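PDB 2OC3: tyrosine-protein phosphatase non-receptor type 18 from Homo sapiens, which removes phosphate from phosphotyrosine in proteins, including autophosphorylated tyrosine kinases that are overexpressed in tumours, through its catalytic domain, the part in this structure. Local coordinates for residues Tyr248-Gln251 / Leu252-Gln256; Met257-Pro260 / Asp261-Leu264. All coordinates share one frame; numbering follows the deposited sequence.

Interaction 1: Tyr248-Gln251 / Leu252-Gln256; sequences YVRQ and LLLTQ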
loop_
_atom_site.group_PDB
_atom_site.type_symbol
_atom_site.label_atom_id
_atom_site.label_comp_id
_atom_site.label_asym_id
_atom_site.label_seq_id
_atom_site.Cartn_x
_atom_site.Cartn_y
_atom_site.Cartn_z
ATOM N N TYR A 248 7.449 -3.810 6.823
ATOM C CA TYR A 248 8.615 -3.108 7.389
ATOM C C TYR A 248 9.144 -3.846 8.641
ATOM O O TYR A 248 10.362 -4.124 8.772
ATOM C CB TYR A 248 8.211 -1.672 7.705
ATOM C CG TYR A 248 9.323 -0.760 8.191
ATOM C CD1 TYR A 248 9.892 0.176 7.334
ATOM C CD2 TYR A 248 9.707 -0.760 9.530
ATOM C CE1 TYR A 248 10.882 1.052 7.784
ATOM C CE2 TYR A 248 10.697 0.109 9.981
ATOM C CZ TYR A 248 11.273 0.991 9.094
ATOM O OH TYR A 248 12.245 1.894 9.510
ATOM N N VAL A 249 8.245 -4.142 9.575
ATOM C CA VAL A 249 8.636 -4.818 10.818
ATOM C C VAL A 249 9.156 -6.224 10.522
ATOM O O VAL A 249 10.148 -6.681 11.131
ATOM C CB VAL A 249 7.522 -4.792 11.859
ATOM C CG1 VAL A 249 7.956 -5.559 13.138
ATOM C CG2 VAL A 249 7.145 -3.350 12.177
ATOM N N ARG A 250 8.550 -6.916 9.573
ATOM C CA ARG A 250 9.020 -8.250 9.224
ATOM C C ARG A 250 10.402 -8.186 8.605
ATOM O O ARG A 250 11.214 -9.077 8.849
ATOM C CB ARG A 250 8.043 -8.911 8.264
ATOM C CG ARG A 250 8.367 -10.358 7.939
ATOM C CD ARG A 250 7.207 -11.044 7.260
ATOM N NE ARG A 250 7.595 -12.404 6.862
ATOM C CZ ARG A 250 8.227 -12.692 5.730
ATOM N NH1 ARG A 250 8.527 -11.791 4.821
ATOM N NH2 ARG A 250 8.547 -13.965 5.474
ATOM N N GLN A 251 10.699 -7.178 7.805
ATOM C CA GLN A 251 12.027 -7.039 7.237
ATOM C C GLN A 251 13.047 -6.787 8.344
ATOM O O GLN A 251 14.151 -7.368 8.298
ATOM C CB GLN A 251 12.064 -5.945 6.203
ATOM C CG GLN A 251 11.255 -6.305 4.950
ATOM C CD GLN A 251 11.730 -7.598 4.288
ATOM O OE1 GLN A 251 11.236 -8.708 4.553
ATOM N NE2 GLN A 251 12.698 -7.439 3.408
ATOM N N LEU A 252 12.715 -5.971 9.333
ATOM C CA LEU A 252 13.621 -5.787 10.491
ATOM C C LEU A 252 13.873 -7.120 11.175
ATOM O O LEU A 252 15.004 -7.465 11.530
ATOM C CB LEU A 252 13.053 -4.808 11.519
ATOM C CG LEU A 252 12.971 -3.335 11.117
ATOM C CD1 LEU A 252 12.323 -2.531 12.275
ATOM C CD2 LEU A 252 14.342 -2.787 10.688
ATOM N N LEU A 253 12.824 -7.893 11.381
ATOM C CA LEU A 253 12.930 -9.164 12.100
ATOM C C LEU A 253 13.824 -10.134 11.349
ATOM O O LEU A 253 14.750 -10.742 11.926
ATOM C CB LEU A 253 11.543 -9.776 12.264
ATOM C CG LEU A 253 11.413 -11.062 13.062
ATOM C CD1 LEU A 253 11.794 -10.806 14.509
ATOM C CD2 LEU A 253 9.989 -11.574 12.949
ATOM N N LEU A 254 13.617 -10.259 10.052
ATOM C CA LEU A 254 14.372 -11.244 9.281
ATOM C C LEU A 254 15.838 -10.840 9.096
ATOM O O LEU A 254 16.710 -11.692 8.875
ATOM C CB LEU A 254 13.710 -11.452 7.913
ATOM C CG LEU A 254 12.303 -12.031 7.959
ATOM C CD1 LEU A 254 11.677 -11.941 6.572
ATOM C CD2 LEU A 254 12.314 -13.491 8.450
ATOM N N THR A 255 16.123 -9.552 9.177
ATOM C CA THR A 255 17.494 -9.034 9.055
ATOM C C THR A 255 18.158 -8.859 10.429
ATOM O O THR A 255 19.269 -8.329 10.504
ATOM C CB THR A 255 17.546 -7.727 8.311
ATOM O OG1 THR A 255 16.752 -6.752 8.976
ATOM C CG2 THR A 255 17.047 -7.917 6.851
ATOM N N GLN A 256 17.482 -9.283 11.489
ATOM C CA GLN A 256 18.002 -9.268 12.869
ATOM C C GLN A 256 18.232 -7.862 13.404
ATOM O O GLN A 256 19.071 -7.639 14.304
ATOM C CB GLN A 256 19.266 -10.139 12.985
ATOM C CG GLN A 256 19.122 -11.512 12.363
ATOM C CD GLN A 256 18.113 -12.388 13.066
ATOM O OE1 GLN A 256 18.191 -12.595 14.281
ATOM N NE2 GLN A 256 17.153 -12.925 12.304
#

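Interaction 2: Met257-Pro260 / Asp261-Leu264; sequences MIPP and DFSL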
loop_
_atom_site.group_PDB
_atom_site.type_symbol
_atom_site.label_atom_id
_atom_site.label_comp_id
_atom_site.label_asym_id
_atom_site.label_seq_id
_atom_site.Cartn_x
_atom_site.Cartn_y
_atom_site.Cartn_z
ATOM N N MET A 257 17.442 -6.913 12.891
ATOM C CA MET A 257 17.565 -5.514 13.182
ATOM C C MET A 257 16.405 -4.918 13.973
ATOM O O MET A 257 16.042 -3.751 13.789
ATOM C CB MET A 257 17.734 -4.760 11.865
ATOM C CG MET A 257 19.028 -5.046 11.142
ATOM S SD MET A 257 20.478 -4.419 12.064
ATOM C CE MET A 257 20.183 -2.680 12.020
ATOM N N ILE A 258 15.881 -5.686 14.915
ATOM C CA ILE A 258 14.934 -5.162 15.892
ATOM C C ILE A 258 15.734 -4.690 17.118
ATOM O O ILE A 258 16.246 -5.517 17.826
ATOM C CB ILE A 258 13.890 -6.236 16.313
ATOM C CG1 ILE A 258 13.111 -6.750 15.110
ATOM C CG2 ILE A 258 12.898 -5.612 17.321
ATOM C CD1 ILE A 258 12.127 -5.741 14.574
ATOM N N PRO A 259 15.806 -3.358 17.374
ATOM C CA PRO A 259 16.615 -2.945 18.528
ATOM C C PRO A 259 15.843 -3.087 19.817
ATOM O O PRO A 259 14.617 -3.233 19.769
ATOM C CB PRO A 259 16.938 -1.488 18.225
ATOM C CG PRO A 259 15.820 -1.012 17.396
ATOM C CD PRO A 259 15.217 -2.210 16.670
ATOM N N PRO A 260 16.539 -3.087 20.967
ATOM C CA PRO A 260 15.881 -3.344 22.249
ATOM C C PRO A 260 14.858 -2.277 22.640
ATOM O O PRO A 260 13.944 -2.553 23.416
ATOM C CB PRO A 260 17.050 -3.368 23.251
ATOM C CG PRO A 260 18.125 -2.604 22.579
ATOM C CD PRO A 260 17.996 -2.901 21.134
ATOM N N ASP A 261 15.003 -1.090 22.070
ATOM C CA ASP A 261 14.035 -0.023 22.246
ATOM C C ASP A 261 13.105 0.104 21.041
ATOM O O ASP A 261 12.603 1.190 20.768
ATOM C CB ASP A 261 14.752 1.303 22.485
ATOM C CG ASP A 261 15.696 1.681 21.347
ATOM O OD1 ASP A 261 15.854 0.896 20.375
ATOM O OD2 ASP A 261 16.276 2.781 21.429
ATOM N N PHE A 262 12.909 -0.995 20.307
ATOM C CA PHE A 262 11.973 -0.997 19.178
ATOM C C PHE A 262 10.613 -0.448 19.601
ATOM O O PHE A 262 10.045 -0.825 20.645
ATOM C CB PHE A 262 11.792 -2.398 18.634
ATOM C CG PHE A 262 10.729 -2.492 17.560
ATOM C CD1 PHE A 262 10.917 -1.891 16.324
ATOM C CD2 PHE A 262 9.545 -3.155 17.801
ATOM C CE1 PHE A 262 9.903 -1.972 15.332
ATOM C CE2 PHE A 262 8.562 -3.247 16.815
ATOM C CZ PHE A 262 8.766 -2.643 15.595
ATOM N N SER A 263 10.080 0.431 18.756
ATOM C CA SER A 263 8.842 1.116 19.021
ATOM C C SER A 263 7.960 1.018 17.766
ATOM O O SER A 263 8.282 1.602 16.734
ATOM C CB SER A 263 9.135 2.586 19.301
ATOM O OG SER A 263 7.928 3.332 19.418
ATOM N N LEU A 264 6.859 0.305 17.904
ATOM C CA LEU A 264 5.857 0.230 16.817
ATOM C C LEU A 264 5.189 1.605 16.647
ATOM O O LEU A 264 4.859 2.022 15.524
ATOM C CB LEU A 264 4.863 -0.878 17.121
ATOM C CG LEU A 264 3.898 -1.342 16.051
ATOM C CD1 LEU A 264 4.659 -1.672 14.774
ATOM C CD2 LEU A 264 3.162 -2.572 16.570
#

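Interaction 1: Tyr248-Gln251 / Leu252-Gln256
Residues 248-251 and 252-256 meet as successive turns at the C-terminal end of helix 238-254, a local contact in which Y248 touches L252, R250 touches L254 and the Q251 carbonyl takes T255. The backbone supplies i to i+4 bonds, such as L253 N to V249 O at 2.9 Å. On one flank L252 CD1 comes within 3.9 Å of Y248 CE2; the L252 side chain also touches V99 and I258, so an apolar residue suits this side. V249 and L253 turn to helix 282-296, where both reach F296. R250 carries the opposite flank. With CG anti to the backbone N (chi1 -174°) and the chain extended as far as NE, the side chain reaches V215, E216 and R219 of helix 209-222. One face of its guanidinium receives the L254 methyl CD1, which sits 3.5 Å above the plane and over its centre. Cut back to an alanine, R250 would lose the guanidinium, and the L254 methyl would probably be left without its flat partner, with a gap toward helix 209-222. The helix starts at G238 and R239, the end of the loop that, by analogy with other tyrosine phosphatases, probably binds the substrate phosphate, and its far end closes in a Schellman motif: Q256 takes positive phi, and its N bonds to L253 O at 3.1 Å. In the last turn, Q251 O accepts two bonds from T255, from N at 3.1 Å and from OG1 at 2.8 Å, arriving from opposite faces of the carbonyl plane. Threonine fits here because chi1 of 59° folds OG1 back over the preceding turn, giving that carbonyl a second donor.

Interaction 2: Met257-Pro260 / Asp261-Leu264
A type I beta turn from P259 to F262 brings I258 and P259 against F262 and D261, in the link between helices 238-254 and 264-272. Its closing bond runs from F262 N to P259 O at 2.9 Å, with the donor well above the carbonyl plane (59° out of it). P260 suits the second turn position: its ring holds phi near the value needed there, and the turn asks for no N-H from it. D261 follows with chi1 at 58°, which sets CG between its backbone N and carbonyl carbon and swings the carboxylate back, so that OD1 lies 3.4 Å from P259 CB, the two side chains crossing at about a right angle on the exposed side of the turn. F262 points the other way into the protein. Its CG is anti to the backbone N (chi1 174°), and the ring enters a pocket of V249 and L252 from helix 238-254 and of F15, which stacks on it edge-to-face. I258 suits this wall through its two branches: CG2 rests 3.6 Å from F262 CB, while CD1 reaches over one ring face. P259 adds its CD, 4.0 Å from F262 CB, approaching the ring obliquely. The polar backbone about the buried ring is also used, F262 O accepting a hydrogen bond from R18 NH2. S263 is the N-cap of helix 264-272, its OG bonded to D266 N, and on the ring face opposite I258 CD1 lies L264 N, 4.1 Å above the plane and offset toward the rim.

Following the chain from its N terminus, interaction 1 ends helix 238-254 and interaction 2 then turns the chain into helix 264-272. The two stand in series, neither nesting nor crossing, with centres about 10 Å apart, and each closes only a short local turn. At the junction M257 N probably donates to L252 O at 2.8 Å, supplying the second bond of the Schellman motif as the loop leaves the helix. The loop then folds back: I258 CD1 packs 3.3 Å from L252 CB, and F262 CZ meets V249 CG2 at 3.8 Å. Helices 238-254 and 264-272 are thereby joined beside helix 282-296, with I258 also resting on F296 of that helix.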